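Local coordinates for acetyl transferase (Salmonella typhimurium, PDB 1S7K), which probably transfers an acetyl group from acetyl-CoA to the N-terminal amino group of ribosomal protein L7/L12, as a GNAT-family enzyme, at residues H28-K33 with N79-V84. Residues are numbered along the deposited sequence; the frame is centred on the assembly and turned at random.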
loop_
_atom_site.group_PDB
_atom_site.type_symbol
_atom_site.label_atom_id
_atom_site.label_comp_id
_atom_site.label_asym_id
_atom_site.label_seq_id
_atom_site.Cartn_x
_atom_site.Cartn_y
_atom_site.Cartn_z
ATOM N N HIS A 28 -15.190 19.044 -12.132
ATOM C CA HIS A 28 -16.476 18.413 -11.849
ATOM C C HIS A 28 -17.169 18.210 -13.166
ATOM O O HIS A 28 -17.783 17.193 -13.385
ATOM C CB HIS A 28 -17.363 19.279 -10.939
ATOM C CG HIS A 28 -18.612 18.581 -10.459
ATOM N ND1 HIS A 28 -18.614 17.263 -10.039
ATOM C CD2 HIS A 28 -19.880 19.034 -10.276
ATOM C CE1 HIS A 28 -19.826 16.939 -9.618
ATOM N NE2 HIS A 28 -20.615 17.995 -9.748
ATOM N N GLN A 29 -17.070 19.201 -14.046
ATOM C CA GLN A 29 -17.698 19.095 -15.356
ATOM C C GLN A 29 -17.159 17.890 -16.125
ATOM O O GLN A 29 -17.914 17.168 -16.764
ATOM C CB GLN A 29 -17.427 20.361 -16.161
ATOM C CG GLN A 29 -18.304 21.538 -15.790
ATOM C CD GLN A 29 -19.705 21.377 -16.360
ATOM O OE1 GLN A 29 -20.602 20.860 -15.687
ATOM N NE2 GLN A 29 -19.884 21.783 -17.634
ATOM N N LEU A 30 -15.838 17.705 -16.089
ATOM C CA LEU A 30 -15.198 16.590 -16.783
ATOM C C LEU A 30 -15.530 15.277 -16.066
ATOM O O LEU A 30 -15.784 14.258 -16.720
ATOM C CB LEU A 30 -13.674 16.810 -16.822
ATOM C CG LEU A 30 -12.926 16.397 -18.101
ATOM C CD1 LEU A 30 -13.614 17.022 -19.305
ATOM C CD2 LEU A 30 -11.472 16.838 -18.026
ATOM N N VAL A 31 -15.514 15.296 -14.724
ATOM C CA VAL A 31 -15.859 14.082 -13.945
ATOM C C VAL A 31 -17.195 13.575 -14.467
ATOM O O VAL A 31 -17.337 12.432 -14.943
ATOM C CB VAL A 31 -16.080 14.373 -12.454
ATOM C CG1 VAL A 31 -16.881 13.245 -11.829
ATOM C CG2 VAL A 31 -14.762 14.554 -11.748
ATOM N N LEU A 32 -18.167 14.478 -14.379
ATOM C CA LEU A 32 -19.517 14.212 -14.818
ATOM C C LEU A 32 -19.532 13.743 -16.254
ATOM O O LEU A 32 -20.180 12.767 -16.583
ATOM C CB LEU A 32 -20.345 15.483 -14.700
ATOM C CG LEU A 32 -21.827 15.245 -14.838
ATOM C CD1 LEU A 32 -22.208 13.903 -14.144
ATOM C CD2 LEU A 32 -22.536 16.443 -14.234
ATOM N N LYS A 33 -18.806 14.458 -17.110
ATOM C CA LYS A 33 -18.765 14.123 -18.520
ATOM C C LYS A 33 -18.190 12.730 -18.822
ATOM O O LYS A 33 -18.596 12.077 -19.795
ATOM C CB LYS A 33 -17.956 15.184 -19.270
ATOM C CG LYS A 33 -17.864 14.893 -20.765
ATOM C CD LYS A 33 -16.658 15.547 -21.420
ATOM C CE LYS A 33 -16.579 15.096 -22.843
ATOM N NZ LYS A 33 -15.213 15.196 -23.368
ATOM N N ASN A 79 -3.972 24.842 -22.661
ATOM C CA ASN A 79 -4.816 25.538 -21.673
ATOM C C ASN A 79 -6.212 24.989 -21.359
ATOM O O ASN A 79 -6.966 25.603 -20.608
ATOM C CB ASN A 79 -4.934 27.030 -22.035
ATOM C CG ASN A 79 -3.622 27.754 -21.857
ATOM O OD1 ASN A 79 -2.995 27.620 -20.822
ATOM N ND2 ASN A 79 -3.188 28.503 -22.885
ATOM N N GLU A 80 -6.536 23.826 -21.891
ATOM C CA GLU A 80 -7.823 23.190 -21.645
ATOM C C GLU A 80 -7.597 22.059 -20.641
ATOM O O GLU A 80 -6.640 21.320 -20.765
ATOM C CB GLU A 80 -8.346 22.590 -22.933
ATOM C CG GLU A 80 -9.795 22.260 -22.855
ATOM C CD GLU A 80 -10.306 21.607 -24.095
ATOM O OE1 GLU A 80 -9.743 21.831 -25.201
ATOM O OE2 GLU A 80 -11.305 20.870 -23.962
ATOM N N MET A 81 -8.465 21.912 -19.655
ATOM C CA MET A 81 -8.231 20.808 -18.712
ATOM C C MET A 81 -8.454 19.466 -19.437
ATOM O O MET A 81 -9.462 19.262 -20.121
ATOM C CB MET A 81 -9.160 20.988 -17.512
ATOM C CG MET A 81 -8.642 20.402 -16.203
ATOM S SD MET A 81 -10.065 20.279 -15.041
ATOM C CE MET A 81 -10.861 19.228 -15.925
ATOM N N ALA A 82 -7.512 18.520 -19.323
ATOM C CA ALA A 82 -7.653 17.261 -20.043
ATOM C C ALA A 82 -7.710 15.996 -19.197
ATOM O O ALA A 82 -8.061 14.953 -19.705
ATOM C CB ALA A 82 -6.513 17.102 -21.081
ATOM N N GLY A 83 -7.306 16.087 -17.937
ATOM C CA GLY A 83 -7.392 14.906 -17.082
ATOM C C GLY A 83 -6.675 15.128 -15.786
ATOM O O GLY A 83 -6.331 16.246 -15.468
ATOM N N VAL A 84 -6.461 14.056 -15.022
ATOM C CA VAL A 84 -5.815 14.136 -13.716
ATOM C C VAL A 84 -4.595 13.182 -13.654
ATOM O O VAL A 84 -4.651 12.110 -14.214
ATOM C CB VAL A 84 -6.767 13.675 -12.590
ATOM C CG1 VAL A 84 -5.974 13.529 -11.303
ATOM C CG2 VAL A 84 -7.916 14.733 -12.356
#
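Leu30 brings its CD2 methyl over one face of the peptide group joining Ala82 to Gly83. CD2 of Leu30 stands almost straight above C of Ala82, 4.0 Å away, and is 4.2 Å from N of Gly83. The backbone of Ala82 and Gly83 is hydrogen-bonded to Ile75 on strand 71-77, a classic beta bulge, and that of Ala82 also to Asp104. Ala82 turns its small methyl away from the helix, and Gly83, lacking a CB, easily adopts the almost fully extended backbone found here.

Met81 meets the leucine from beside it, roughly at right angles to the direction of the peptide. Its chain runs out extended, CG anti to the backbone N (chi1 -152°), then bends at the thioether (chi3 64°), which tucks CE against the root of Leu30, 3.8 Å from its CB. The leucine and methionine chains run antiparallel alongside one another, their ends passing. The modelled gap of 3.2 Å between CE of Met81 and CD2 of Leu30 is tighter than normal for carbons, and its exact value is doubtful. A flexible thioether suits this place, since Met81 also meets Leu27 of the helix and Leu74 of the neighbouring strand.

Segment 28-33 of the helix thus crosses strand 80-84 of the GNAT sheet at -60°. Lys33, about one turn along from Leu30, forms a salt bridge through NZ with Asp104, while Gly83 lies close to Leu103, which binds CoA in another structure of this protein, although no CoA is bound to this chain. The side-chain contact is apolar, and the leucine methyl lies on the peptide face by van der Waals contact, implying cohesion through dispersion and water exclusion rather than directional bonds.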